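Long-range contacts in thiosulfate sulfurtransferase (PDB 1YT8), which probably acts as a thiosulfate sulfurtransferase, moving sulfane sulfur from thiosulfate to cyanide through repeated rhodanese-like domains: residues T129-A134 against A217-T222; I149-R154 against I190-G195; S162-I167 against Q231-Q236; G166-G171 against T237-A242. All blocks are in the same frame, centred on the assembly; numbering follows the deposited sequence.

In the fold
Contacts 1 and 2 pair strands of one rhodanese-like sheet; contacts 3 and 4 lay the following linker against the same domain. Contact 1 adds the edge strand 131-132 to strand 215-218. Contact 2, centred about 10 Å from contact 1, pairs the inner strands 147-151 and 188-192 and carries the sulfite-bearing Cys193. Leu218 N and Val191 O, 2.8 Å apart, join the two across the sheet. Ile167 N lies 2.8 Å from Ile149 O, joining strand 167-168 to the sheet; contact 4 lays the segment 237-242 along its outer side. Contact 3 shares Gly166 and Ile167 with contact 4, and a salt bridge of 3.0 Å between Glu233 OE1 and Arg238 NH2 ties the two together.

Contact 1 of 4, residues T129-A134 against A217-T222; sequences TPSLAA and ALRNGT
Arg219 reaches back over the edge strand and grips Ser131 side-on: NE lies 2.9 Å from Ser131 OG and NH2 lies 3.0 Å from the same oxygen, which sits almost exactly in the guanidinium plane. One small hydroxyl thus accepts two N-H groups and fixes the rotation of a long side chain. The chain leaves the backbone with CG opposite the backbone N (chi1 -169°) and bends at chi3 (-52°), a fold that brings the guanidinium back along the strand. One face of that group lies over the peptide between Leu132 and Ala133, with Leu132 C above its centre, and NH1 touches Ala133 CB at 3.8 Å. Arginine suits the place because its flat, many-donor end can lie on backbone and still bond at its rim. Ser131 and Ala217 are paired in parallel register, their side chains on the same face of the sheet. In the strand order 1-5-4-2-3 of this rhodanese-like domain, the first strand, 131-132, docks here on the last, 215-218. The two strands exchange backbone bonds: Ala217 N to Pro130 O (2.9 Å), Leu132 N to Ala217 O (2.8 Å) and Arg219 N to Leu132 O (2.8 Å). The small methyl of Ala217 suits a place where Ser199 and Thr203 of helix 197-208 pack against it. On the opposite face Leu132 and Leu218 meet Val137 of helix 134-142, while Leu218 CD1 comes within 3.8 Å of Ala134 CA. A water bridges Ala134 N and Arg219 O just past the paired strands.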
loop_
_atom_site.group_PDB
_atom_site.type_symbol
_atom_site.label_atom_id
_atom_site.label_comp_id
_atom_site.label_asym_id
_atom_site.label_seq_id
_atom_site.Cartn_x
_atom_site.Cartn_y
_atom_site.Cartn_z
ATOM N N THR A 129 -1.018 -19.577 16.046
ATOM C CA THR A 129 -2.234 -19.508 15.236
ATOM C C THR A 129 -2.391 -20.788 14.415
ATOM O O THR A 129 -1.508 -21.147 13.633
ATOM C CB THR A 129 -2.179 -18.293 14.297
ATOM O OG1 THR A 129 -1.797 -17.136 15.052
ATOM C CG2 THR A 129 -3.542 -18.047 13.653
ATOM N N PRO A 130 -3.529 -21.484 14.574
ATOM C CA PRO A 130 -3.807 -22.733 13.860
ATOM C C PRO A 130 -3.745 -22.619 12.345
ATOM O O PRO A 130 -4.116 -21.589 11.777
ATOM C CB PRO A 130 -5.215 -23.098 14.330
ATOM C CG PRO A 130 -5.327 -22.433 15.658
ATOM C CD PRO A 130 -4.685 -21.101 15.401
ATOM N N SER A 131 -3.279 -23.684 11.701
ATOM C CA SER A 131 -3.202 -23.723 10.246
ATOM C C SER A 131 -3.426 -25.141 9.726
ATOM O O SER A 131 -3.229 -26.129 10.447
ATOM C CB SER A 131 -1.850 -23.181 9.753
ATOM O OG SER A 131 -0.772 -24.025 10.113
ATOM N N LEU A 132 -3.857 -25.229 8.473
ATOM C CA LEU A 132 -4.119 -26.503 7.811
ATOM C C LEU A 132 -3.312 -26.556 6.526
ATOM O O LEU A 132 -3.203 -25.559 5.817
ATOM C CB LEU A 132 -5.603 -26.630 7.471
ATOM C CG LEU A 132 -6.559 -26.804 8.646
ATOM C CD1 LEU A 132 -7.996 -26.621 8.171
ATOM C CD2 LEU A 132 -6.358 -28.183 9.255
ATOM N N ALA A 133 -2.745 -27.719 6.225
ATOM C CA ALA A 133 -1.960 -27.878 5.008
ATOM C C ALA A 133 -2.886 -27.835 3.805
ATOM O O ALA A 133 -4.062 -28.184 3.910
ATOM C CB ALA A 133 -1.209 -29.207 5.031
ATOM N N ALA A 134 -2.359 -27.405 2.662
ATOM C CA ALA A 134 -3.159 -27.361 1.440
ATOM C C ALA A 134 -3.828 -28.720 1.216
ATOM O O ALA A 134 -4.997 -28.797 0.828
ATOM C CB ALA A 134 -2.275 -27.024 0.252
ATOM N N ALA A 217 -5.886 -21.147 9.518
ATOM C CA ALA A 217 -5.441 -20.488 8.304
ATOM C C ALA A 217 -5.053 -21.554 7.284
ATOM O O ALA A 217 -4.595 -22.637 7.659
ATOM C CB ALA A 217 -4.235 -19.605 8.604
ATOM N N LEU A 218 -5.280 -21.274 6.003
ATOM C CA LEU A 218 -4.841 -22.204 4.973
ATOM C C LEU A 218 -3.350 -21.893 4.917
ATOM O O LEU A 218 -2.952 -20.794 4.518
ATOM C CB LEU A 218 -5.479 -21.892 3.619
ATOM C CG LEU A 218 -4.804 -22.585 2.426
ATOM C CD1 LEU A 218 -4.828 -24.100 2.615
ATOM C CD2 LEU A 218 -5.516 -22.198 1.132
ATOM N N ARG A 219 -2.527 -22.849 5.331
ATOM C CA ARG A 219 -1.082 -22.649 5.366
ATOM C C ARG A 219 -0.447 -22.347 4.013
ATOM O O ARG A 219 -0.455 -23.173 3.108
ATOM C CB ARG A 219 -0.401 -23.865 5.992
ATOM C CG ARG A 219 1.067 -23.659 6.321
ATOM C CD ARG A 219 1.628 -24.921 6.957
ATOM N NE ARG A 219 0.789 -25.355 8.071
ATOM C CZ ARG A 219 0.518 -26.625 8.357
ATOM N NH1 ARG A 219 1.017 -27.599 7.608
ATOM N NH2 ARG A 219 -0.259 -26.919 9.390
ATOM N N ASN A 220 0.105 -21.143 3.900
ATOM C CA ASN A 220 0.774 -20.664 2.696
ATOM C C ASN A 220 -0.131 -20.290 1.510
ATOM O O ASN A 220 0.347 -20.101 0.395
ATOM C CB ASN A 220 1.858 -21.663 2.271
ATOM C CG ASN A 220 2.856 -21.938 3.389
ATOM O OD1 ASN A 220 3.060 -21.097 4.272
ATOM N ND2 ASN A 220 3.488 -23.107 3.353
ATOM N N GLY A 221 -1.432 -20.185 1.767
ATOM C CA GLY A 221 -2.398 -19.756 0.757
ATOM C C GLY A 221 -2.413 -20.307 -0.659
ATOM O O GLY A 221 -2.189 -21.495 -0.880
ATOM N N THR A 222 -2.713 -19.436 -1.624
ATOM C CA THR A 222 -2.777 -19.845 -3.024
ATOM C C THR A 222 -1.418 -20.333 -3.520
ATOM O O THR A 222 -1.347 -21.192 -4.397
ATOM C CB THR A 222 -3.312 -18.699 -3.936
ATOM O OG1 THR A 222 -2.459 -17.555 -3.855
ATOM C CG2 THR A 222 -4.711 -18.299 -3.509
HETATM O O HOH W 1 0.177 -25.945 2.725
#

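Contact 2 of 4, residues I149-R154 against I190-G195. With SO3 (sulfite ion), chain B.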
loop_
_atom_site.group_PDB
_atom_site.type_symbol
_atom_site.label_atom_id
_atom_site.label_comp_id
_atom_site.label_asym_id
_atom_site.label_seq_id
_atom_site.Cartn_x
_atom_site.Cartn_y
_atom_site.Cartn_z
ATOM N N ILE A 149 -14.266 -21.280 3.227
ATOM C CA ILE A 149 -12.924 -20.754 3.026
ATOM C C ILE A 149 -13.100 -19.281 2.700
ATOM O O ILE A 149 -13.701 -18.928 1.685
ATOM C CB ILE A 149 -12.208 -21.482 1.865
ATOM C CG1 ILE A 149 -12.160 -22.987 2.162
ATOM C CG2 ILE A 149 -10.787 -20.937 1.694
ATOM C CD1 ILE A 149 -11.464 -23.829 1.098
ATOM N N LEU A 150 -12.588 -18.427 3.579
ATOM C CA LEU A 150 -12.711 -16.983 3.412
ATOM C C LEU A 150 -11.379 -16.373 2.992
ATOM O O LEU A 150 -10.363 -16.550 3.667
ATOM C CB LEU A 150 -13.193 -16.355 4.720
ATOM C CG LEU A 150 -14.375 -17.089 5.373
ATOM C CD1 LEU A 150 -14.791 -16.351 6.634
ATOM C CD2 LEU A 150 -15.547 -17.184 4.404
ATOM N N ASP A 151 -11.401 -15.654 1.873
ATOM C CA ASP A 151 -10.215 -15.013 1.313
ATOM C C ASP A 151 -10.113 -13.582 1.845
ATOM O O ASP A 151 -10.957 -12.736 1.533
ATOM C CB ASP A 151 -10.327 -15.012 -0.209
ATOM C CG ASP A 151 -9.006 -14.764 -0.890
ATOM O OD1 ASP A 151 -8.324 -13.787 -0.520
ATOM O OD2 ASP A 151 -8.657 -15.547 -1.802
ATOM N N ALA A 152 -9.068 -13.315 2.629
ATOM C CA ALA A 152 -8.869 -12.008 3.266
ATOM C C ALA A 152 -8.212 -10.896 2.451
ATOM O O ALA A 152 -7.967 -9.808 2.978
ATOM C CB ALA A 152 -8.094 -12.199 4.574
ATOM N N ARG A 153 -7.933 -11.154 1.179
ATOM C CA ARG A 153 -7.295 -10.157 0.322
ATOM C C ARG A 153 -8.310 -9.195 -0.291
ATOM O O ARG A 153 -9.503 -9.258 0.007
ATOM C CB ARG A 153 -6.538 -10.860 -0.809
ATOM C CG ARG A 153 -5.484 -11.861 -0.341
ATOM C CD ARG A 153 -4.935 -12.633 -1.527
ATOM N NE ARG A 153 -5.934 -13.543 -2.092
ATOM C CZ ARG A 153 -5.878 -14.032 -3.328
ATOM N NH1 ARG A 153 -4.875 -13.698 -4.135
ATOM N NH2 ARG A 153 -6.824 -14.855 -3.759
ATOM N N ARG A 154 -7.829 -8.294 -1.145
ATOM C CA ARG A 154 -8.724 -7.359 -1.826
ATOM C C ARG A 154 -9.550 -8.189 -2.802
ATOM O O ARG A 154 -9.105 -9.239 -3.250
ATOM C CB ARG A 154 -7.939 -6.319 -2.630
ATOM C CG ARG A 154 -7.103 -5.348 -1.815
ATOM C CD ARG A 154 -6.632 -4.202 -2.713
ATOM N NE ARG A 154 -5.988 -4.697 -3.927
ATOM C CZ ARG A 154 -4.693 -4.975 -4.036
ATOM N NH1 ARG A 154 -3.880 -4.804 -3.001
ATOM N NH2 ARG A 154 -4.210 -5.442 -5.179
ATOM N N ILE A 190 -11.991 -21.343 7.545
ATOM C CA ILE A 190 -10.618 -21.364 7.062
ATOM C C ILE A 190 -10.350 -20.036 6.362
ATOM O O ILE A 190 -11.117 -19.630 5.490
ATOM C CB ILE A 190 -10.422 -22.519 6.059
ATOM C CG1 ILE A 190 -10.724 -23.854 6.747
ATOM C CG2 ILE A 190 -9.001 -22.504 5.509
ATOM C CD1 ILE A 190 -10.803 -25.038 5.796
ATOM N N VAL A 191 -9.277 -19.354 6.753
ATOM C CA VAL A 191 -8.932 -18.068 6.148
ATOM C C VAL A 191 -7.679 -18.211 5.286
ATOM O O VAL A 191 -6.696 -18.822 5.710
ATOM C CB VAL A 191 -8.657 -16.981 7.228
ATOM C CG1 VAL A 191 -8.411 -15.631 6.555
ATOM C CG2 VAL A 191 -9.834 -16.883 8.210
ATOM N N ASN A 192 -7.713 -17.656 4.075
ATOM C CA ASN A 192 -6.554 -17.725 3.196
ATOM C C ASN A 192 -6.230 -16.366 2.599
ATOM O O ASN A 192 -7.030 -15.438 2.655
ATOM C CB ASN A 192 -6.788 -18.697 2.023
ATOM C CG ASN A 192 -7.580 -18.062 0.876
ATOM O OD1 ASN A 192 -8.812 -18.081 0.864
ATOM N ND2 ASN A 192 -6.865 -17.480 -0.088
ATOM N N CYS A 193 -5.028 -16.267 2.053
ATOM C CA CYS A 193 -4.589 -15.086 1.337
ATOM C C CYS A 193 -3.700 -15.719 0.274
ATOM O O CYS A 193 -3.852 -16.917 0.001
ATOM C CB CYS A 193 -3.842 -14.086 2.243
ATOM S SG CYS A 193 -2.158 -14.470 2.739
ATOM N N ALA A 194 -2.802 -14.956 -0.337
ATOM C CA ALA A 194 -1.914 -15.506 -1.352
ATOM C C ALA A 194 -0.737 -16.232 -0.717
ATOM O O ALA A 194 -0.308 -17.287 -1.188
ATOM C CB ALA A 194 -1.415 -14.393 -2.264
ATOM N N GLY A 195 -0.220 -15.650 0.356
ATOM C CA GLY A 195 0.896 -16.248 1.056
ATOM C C GLY A 195 0.479 -16.680 2.445
ATOM O O GLY A 195 -0.258 -17.660 2.605
HETATM S S SO3 B . -0.947 -12.991 2.139
HETATM O O1 SO3 B . -1.506 -12.791 0.781
HETATM O O2 SO3 B . 0.505 -13.263 2.080
HETATM O O3 SO3 B . -1.238 -11.846 3.042
HETATM O O HOH W 2 -9.819 -17.951 -2.038
#
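Ile149, Leu150 and Asp151 pair in parallel with Ile190, Val191 and Asn192, their CA atoms 4.7 to 4.9 Å apart. Leu150 N bonds Ile190 O at 2.7 Å, and Ala152 N bonds Asn192 O. Leu150 and Val191 share one face and pack on Leu174 of helix 174-181; Ile149 and Ile190 share the other with Asp151 and Asn192 and meet helix 134-142. Asn192 CG stands between the backbone N and the carbonyl carbon (chi1 82°), which carries the amide to Asp151. ND2 meets Asp151 OD2 at 3.1 Å from above the carboxylate, the two planes 80° apart, and also donates to Cys193 O. A water on this face donates to Asp151 OD2 and Asn192 OD1. Arg153 holds the carboxylate in a side-on salt bridge, NE to the syn lone pair of OD1 and NH2 to OD2, with NH2 donating to Met161 O as well; OD1 further accepts Arg153 N in an Asx turn. These strands are the core of the rhodanese fold, and the loop after strand 188-192 is its active-site loop, where Cys193 SG carries sulfite, probably from the crystallisation liquor, by a covalent bond of 2.0 Å. Toward that loop the register widens to 5.6 Å between the CA atoms of Ala152 and Cys193. The Arg153 chain, not backbone pairing, meets Cys193 and Ala194 there, CD lying 3.4 Å from Ala194 N. Sulfite O1 accepts from Ala194 N at 2.8 Å and, in a longer bond, from Gly195 N; Arg198 N also bonds the ion.

Contact 3 of 4, residues S162-I167 against Q231-Q236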
loop_
_atom_site.group_PDB
_atom_site.type_symbol
_atom_site.label_atom_id
_atom_site.label_comp_id
_atom_site.label_asym_id
_atom_site.label_seq_id
_atom_site.Cartn_x
_atom_site.Cartn_y
_atom_site.Cartn_z
ATOM N N SER A 162 -8.226 -17.965 -6.842
ATOM C CA SER A 162 -8.786 -18.274 -5.536
ATOM C C SER A 162 -8.867 -19.765 -5.243
ATOM O O SER A 162 -8.782 -20.602 -6.147
ATOM C CB SER A 162 -10.182 -17.654 -5.415
ATOM O OG SER A 162 -10.989 -18.020 -6.521
ATOM N N ILE A 163 -9.028 -20.085 -3.963
ATOM C CA ILE A 163 -9.138 -21.470 -3.515
ATOM C C ILE A 163 -10.568 -21.914 -3.850
ATOM O O ILE A 163 -11.515 -21.152 -3.665
ATOM C CB ILE A 163 -8.904 -21.566 -1.978
ATOM C CG1 ILE A 163 -7.567 -20.911 -1.607
ATOM C CG2 ILE A 163 -8.949 -23.026 -1.524
ATOM C CD1 ILE A 163 -6.343 -21.523 -2.301
ATOM N N PRO A 164 -10.742 -23.146 -4.360
ATOM C CA PRO A 164 -12.072 -23.655 -4.717
ATOM C C PRO A 164 -13.149 -23.402 -3.673
ATOM O O PRO A 164 -12.994 -23.773 -2.508
ATOM C CB PRO A 164 -11.822 -25.147 -4.931
ATOM C CG PRO A 164 -10.456 -25.152 -5.519
ATOM C CD PRO A 164 -9.708 -24.157 -4.641
ATOM N N GLY A 165 -14.241 -22.774 -4.104
ATOM C CA GLY A 165 -15.343 -22.483 -3.203
ATOM C C GLY A 165 -15.115 -21.293 -2.290
ATOM O O GLY A 165 -15.997 -20.925 -1.524
ATOM N N GLY A 166 -13.935 -20.687 -2.377
ATOM C CA GLY A 166 -13.617 -19.546 -1.534
ATOM C C GLY A 166 -14.569 -18.373 -1.673
ATOM O O GLY A 166 -15.136 -18.132 -2.742
ATOM N N ILE A 167 -14.730 -17.634 -0.578
ATOM C CA ILE A 167 -15.611 -16.468 -0.522
ATOM C C ILE A 167 -14.782 -15.247 -0.142
ATOM O O ILE A 167 -14.027 -15.287 0.824
ATOM C CB ILE A 167 -16.706 -16.667 0.550
ATOM C CG1 ILE A 167 -17.502 -17.938 0.238
ATOM C CG2 ILE A 167 -17.617 -15.432 0.610
ATOM C CD1 ILE A 167 -18.364 -18.433 1.385
ATOM N N GLN A 231 -5.637 -27.357 -7.757
ATOM C CA GLN A 231 -6.206 -26.415 -8.718
ATOM C C GLN A 231 -6.873 -25.161 -8.161
ATOM O O GLN A 231 -7.725 -25.229 -7.284
ATOM C CB GLN A 231 -7.201 -27.167 -9.611
ATOM C CG GLN A 231 -7.823 -26.348 -10.738
ATOM C CD GLN A 231 -6.812 -25.940 -11.793
ATOM O OE1 GLN A 231 -6.014 -26.760 -12.254
ATOM N NE2 GLN A 231 -6.849 -24.670 -12.193
ATOM N N LEU A 232 -6.481 -24.015 -8.704
ATOM C CA LEU A 232 -7.044 -22.733 -8.304
ATOM C C LEU A 232 -8.191 -22.381 -9.241
ATOM O O LEU A 232 -8.256 -22.877 -10.366
ATOM C CB LEU A 232 -5.979 -21.634 -8.392
ATOM C CG LEU A 232 -4.833 -21.689 -7.380
ATOM C CD1 LEU A 232 -3.748 -20.688 -7.770
ATOM C CD2 LEU A 232 -5.375 -21.386 -5.986
ATOM N N GLU A 233 -9.103 -21.539 -8.770
ATOM C CA GLU A 233 -10.210 -21.092 -9.596
ATOM C C GLU A 233 -9.863 -19.658 -9.983
ATOM O O GLU A 233 -8.947 -19.067 -9.409
ATOM C CB GLU A 233 -11.528 -21.150 -8.821
ATOM C CG GLU A 233 -11.893 -22.557 -8.377
ATOM C CD GLU A 233 -13.322 -22.672 -7.875
ATOM O OE1 GLU A 233 -13.761 -21.809 -7.083
ATOM O OE2 GLU A 233 -14.004 -23.640 -8.267
ATOM N N HIS A 234 -10.580 -19.096 -10.950
ATOM C CA HIS A 234 -10.282 -17.739 -11.395
ATOM C C HIS A 234 -11.557 -17.001 -11.763
ATOM O O HIS A 234 -12.528 -17.618 -12.197
ATOM C CB HIS A 234 -9.355 -17.792 -12.618
ATOM C CG HIS A 234 -8.131 -18.631 -12.413
ATOM N ND1 HIS A 234 -7.012 -18.168 -11.756
ATOM C CD2 HIS A 234 -7.861 -19.914 -12.759
ATOM C CE1 HIS A 234 -6.105 -19.128 -11.705
ATOM N NE2 HIS A 234 -6.595 -20.197 -12.306
ATOM N N GLY A 235 -11.548 -15.680 -11.589
ATOM C CA GLY A 235 -12.704 -14.870 -11.933
ATOM C C GLY A 235 -13.932 -15.123 -11.079
ATOM O O GLY A 235 -15.054 -14.793 -11.476
ATOM N N GLN A 236 -13.730 -15.704 -9.903
ATOM C CA GLN A 236 -14.845 -15.987 -9.014
ATOM C C GLN A 236 -15.454 -14.704 -8.462
ATOM O O GLN A 236 -14.814 -13.646 -8.469
ATOM C CB GLN A 236 -14.393 -16.906 -7.883
ATOM C CG GLN A 236 -13.918 -18.267 -8.378
ATOM C CD GLN A 236 -14.914 -18.928 -9.315
ATOM O OE1 GLN A 236 -14.656 -19.076 -10.514
ATOM N NE2 GLN A 236 -16.057 -19.325 -8.776
HETATM O O HOH W 3 -11.126 -16.264 -8.658
HETATM O O HOH W 4 -12.747 -19.855 -5.711
#
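Gln231 begins the meeting with its backbone: Pro164 CG lies 3.3 Å from the carbonyl O of Gln231. Leu232 then sends CD2 to Ile163 CD1 at 3.8 Å, the two aliphatic chains slanting past each other beside Trp225 of helix 221-227. Glu233 joins by both backbone and side chain. Its backbone pairs with Ser162 in a single antiparallel hydrogen-bonded pair, Glu233 N to Ser162 O at 2.8 Å and Ser162 N to Glu233 O at 2.9 Å. The loop following helix 155-160 of the rhodanese-like domain is thereby clasped by the linker after helix 221-227. With CG anti to the carbonyl carbon (chi1 -62°), the extended Glu233 chain takes its carboxylate over Pro164 CA to Gly165 N. OE1 meets that N-H from above the carboxylate plane (3.2 Å) and is salt-bridged to Arg238. The N-H belongs to a type II turn from Ile163 to Gly166, where proline fits the first corner and Gly165, with positive phi (78°), the second. A water donates to Glu233 OE1 (2.6 Å) and to Ile163 O, and accepts from Ser162 OG. Past the bend, Gln236 lays CG 3.5 Å from Ser162 OG, and a second water links that hydroxyl to Gln236 N.

Contact 4 of 4, residues G166-G171 against T237-A242; sequences GISVPG and TRRFGA
The ring of Phe240 meets its partners at its rim: Ser168 O lies near its plane beside CD2 (3.3 Å), and Pro170 CD comes against CE2 at 3.7 Å, the proline running across the phenyl at about a right angle. One face is overlain toward its rim by CG of its own neighbour, Arg239. The other flat group, the Arg238 guanidinium, has Gly166 O at its edge and close to its plane. Together they line the outer strand 167-168 of the rhodanese-like sheet, where the linker 237-242 runs alongside and is joined by a single bridge, Ser168 with Arg239. Its backbone bonds are Ser168 N to Arg238 O at 2.9 Å and a longer Phe240 N to Ser168 O at 3.3 Å. Phe240 CG stands between the backbone N and the carbonyl carbon (chi1 64°), a setting that carries the ring to Pro170 while CB still approaches Val169 CG2; a flat apolar ring suits packing against Pro170 CD and Val169. Ile167 crosses Arg238 at about a right angle, and its CG2 packs on Arg239 C at 3.7 Å. Arg239 itself makes a cation-pi contact with Phe155 of helix 155-160. Arg238 uses both terminal nitrogens: NH2 is salt-bridged to Glu233, while NH1 donates at 2.9 Å to a lone pair of Gly166 O, an oxygen that Tyr158 OH also bonds.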
loop_
_atom_site.group_PDB
_atom_site.type_symbol
_atom_site.label_atom_id
_atom_site.label_comp_id
_atom_site.label_asym_id
_atom_site.label_seq_id
_atom_site.Cartn_x
_atom_site.Cartn_y
_atom_site.Cartn_z
ATOM N N GLY A 166 -13.935 -20.687 -2.377
ATOM C CA GLY A 166 -13.617 -19.546 -1.534
ATOM C C GLY A 166 -14.569 -18.373 -1.673
ATOM O O GLY A 166 -15.136 -18.132 -2.742
ATOM N N ILE A 167 -14.730 -17.634 -0.578
ATOM C CA ILE A 167 -15.611 -16.468 -0.522
ATOM C C ILE A 167 -14.782 -15.247 -0.142
ATOM O O ILE A 167 -14.027 -15.287 0.824
ATOM C CB ILE A 167 -16.706 -16.667 0.550
ATOM C CG1 ILE A 167 -17.502 -17.938 0.238
ATOM C CG2 ILE A 167 -17.617 -15.432 0.610
ATOM C CD1 ILE A 167 -18.364 -18.433 1.385
ATOM N N SER A 168 -14.920 -14.163 -0.896
ATOM C CA SER A 168 -14.167 -12.951 -0.607
ATOM C C SER A 168 -14.661 -12.236 0.650
ATOM O O SER A 168 -15.817 -11.813 0.727
ATOM C CB SER A 168 -14.236 -11.992 -1.796
ATOM O OG SER A 168 -13.641 -10.746 -1.474
ATOM N N VAL A 169 -13.781 -12.117 1.639
ATOM C CA VAL A 169 -14.099 -11.432 2.887
ATOM C C VAL A 169 -12.827 -10.721 3.350
ATOM O O VAL A 169 -12.088 -11.237 4.197
ATOM C CB VAL A 169 -14.559 -12.413 3.997
ATOM C CG1 VAL A 169 -15.067 -11.626 5.207
ATOM C CG2 VAL A 169 -15.646 -13.340 3.474
ATOM N N PRO A 170 -12.551 -9.530 2.791
ATOM C CA PRO A 170 -11.365 -8.742 3.140
ATOM C C PRO A 170 -11.120 -8.685 4.646
ATOM O O PRO A 170 -12.056 -8.568 5.437
ATOM C CB PRO A 170 -11.674 -7.376 2.536
ATOM C CG PRO A 170 -12.441 -7.740 1.303
ATOM C CD PRO A 170 -13.394 -8.797 1.830
ATOM N N GLY A 171 -9.845 -8.769 5.014
ATOM C CA GLY A 171 -9.416 -8.767 6.404
ATOM C C GLY A 171 -10.263 -8.165 7.514
ATOM O O GLY A 171 -10.644 -8.868 8.453
ATOM N N THR A 237 -16.689 -14.807 -7.971
ATOM C CA THR A 237 -17.411 -13.649 -7.462
ATOM C C THR A 237 -18.139 -13.866 -6.129
ATOM O O THR A 237 -18.961 -13.040 -5.737
ATOM C CB THR A 237 -18.451 -13.169 -8.506
ATOM O OG1 THR A 237 -19.401 -14.213 -8.743
ATOM C CG2 THR A 237 -17.771 -12.829 -9.829
ATOM N N ARG A 238 -17.858 -14.970 -5.440
ATOM C CA ARG A 238 -18.510 -15.222 -4.155
ATOM C C ARG A 238 -18.034 -14.156 -3.180
ATOM O O ARG A 238 -16.835 -13.899 -3.062
ATOM C CB ARG A 238 -18.149 -16.609 -3.625
ATOM C CG ARG A 238 -18.295 -17.707 -4.659
ATOM C CD ARG A 238 -18.214 -19.083 -4.018
ATOM N NE ARG A 238 -17.981 -20.116 -5.021
ATOM C CZ ARG A 238 -16.790 -20.395 -5.540
ATOM N NH1 ARG A 238 -15.716 -19.723 -5.145
ATOM N NH2 ARG A 238 -16.673 -21.340 -6.465
ATOM N N ARG A 239 -18.973 -13.539 -2.477
ATOM C CA ARG A 239 -18.621 -12.482 -1.547
ATOM C C ARG A 239 -19.573 -12.397 -0.360
ATOM O O ARG A 239 -20.692 -12.910 -0.406
ATOM C CB ARG A 239 -18.581 -11.148 -2.311
ATOM C CG ARG A 239 -18.556 -9.909 -1.437
ATOM C CD ARG A 239 -17.666 -8.811 -2.012
ATOM N NE ARG A 239 -17.967 -8.475 -3.401
ATOM C CZ ARG A 239 -17.432 -7.438 -4.044
ATOM N NH1 ARG A 239 -16.575 -6.638 -3.419
ATOM N NH2 ARG A 239 -17.749 -7.202 -5.311
ATOM N N PHE A 240 -19.110 -11.761 0.711
ATOM C CA PHE A 240 -19.917 -11.585 1.907
ATOM C C PHE A 240 -21.127 -10.727 1.549
ATOM O O PHE A 240 -21.143 -10.055 0.514
ATOM C CB PHE A 240 -19.094 -10.889 2.998
ATOM C CG PHE A 240 -18.679 -9.485 2.643
ATOM C CD1 PHE A 240 -19.556 -8.416 2.818
ATOM C CD2 PHE A 240 -17.418 -9.234 2.107
ATOM C CE1 PHE A 240 -19.184 -7.119 2.463
ATOM C CE2 PHE A 240 -17.034 -7.944 1.748
ATOM C CZ PHE A 240 -17.917 -6.883 1.925
ATOM N N GLY A 241 -22.132 -10.743 2.415
ATOM C CA GLY A 241 -23.318 -9.950 2.164
ATOM C C GLY A 241 -23.620 -9.032 3.331
ATOM O O GLY A 241 -22.844 -8.950 4.290
ATOM N N ALA A 242 -24.743 -8.332 3.241
ATOM C CA ALA A 242 -25.171 -7.433 4.301
ATOM C C ALA A 242 -25.521 -8.308 5.496
ATOM O O ALA A 242 -25.941 -9.456 5.331
ATOM C CB ALA A 242 -26.392 -6.639 3.850
#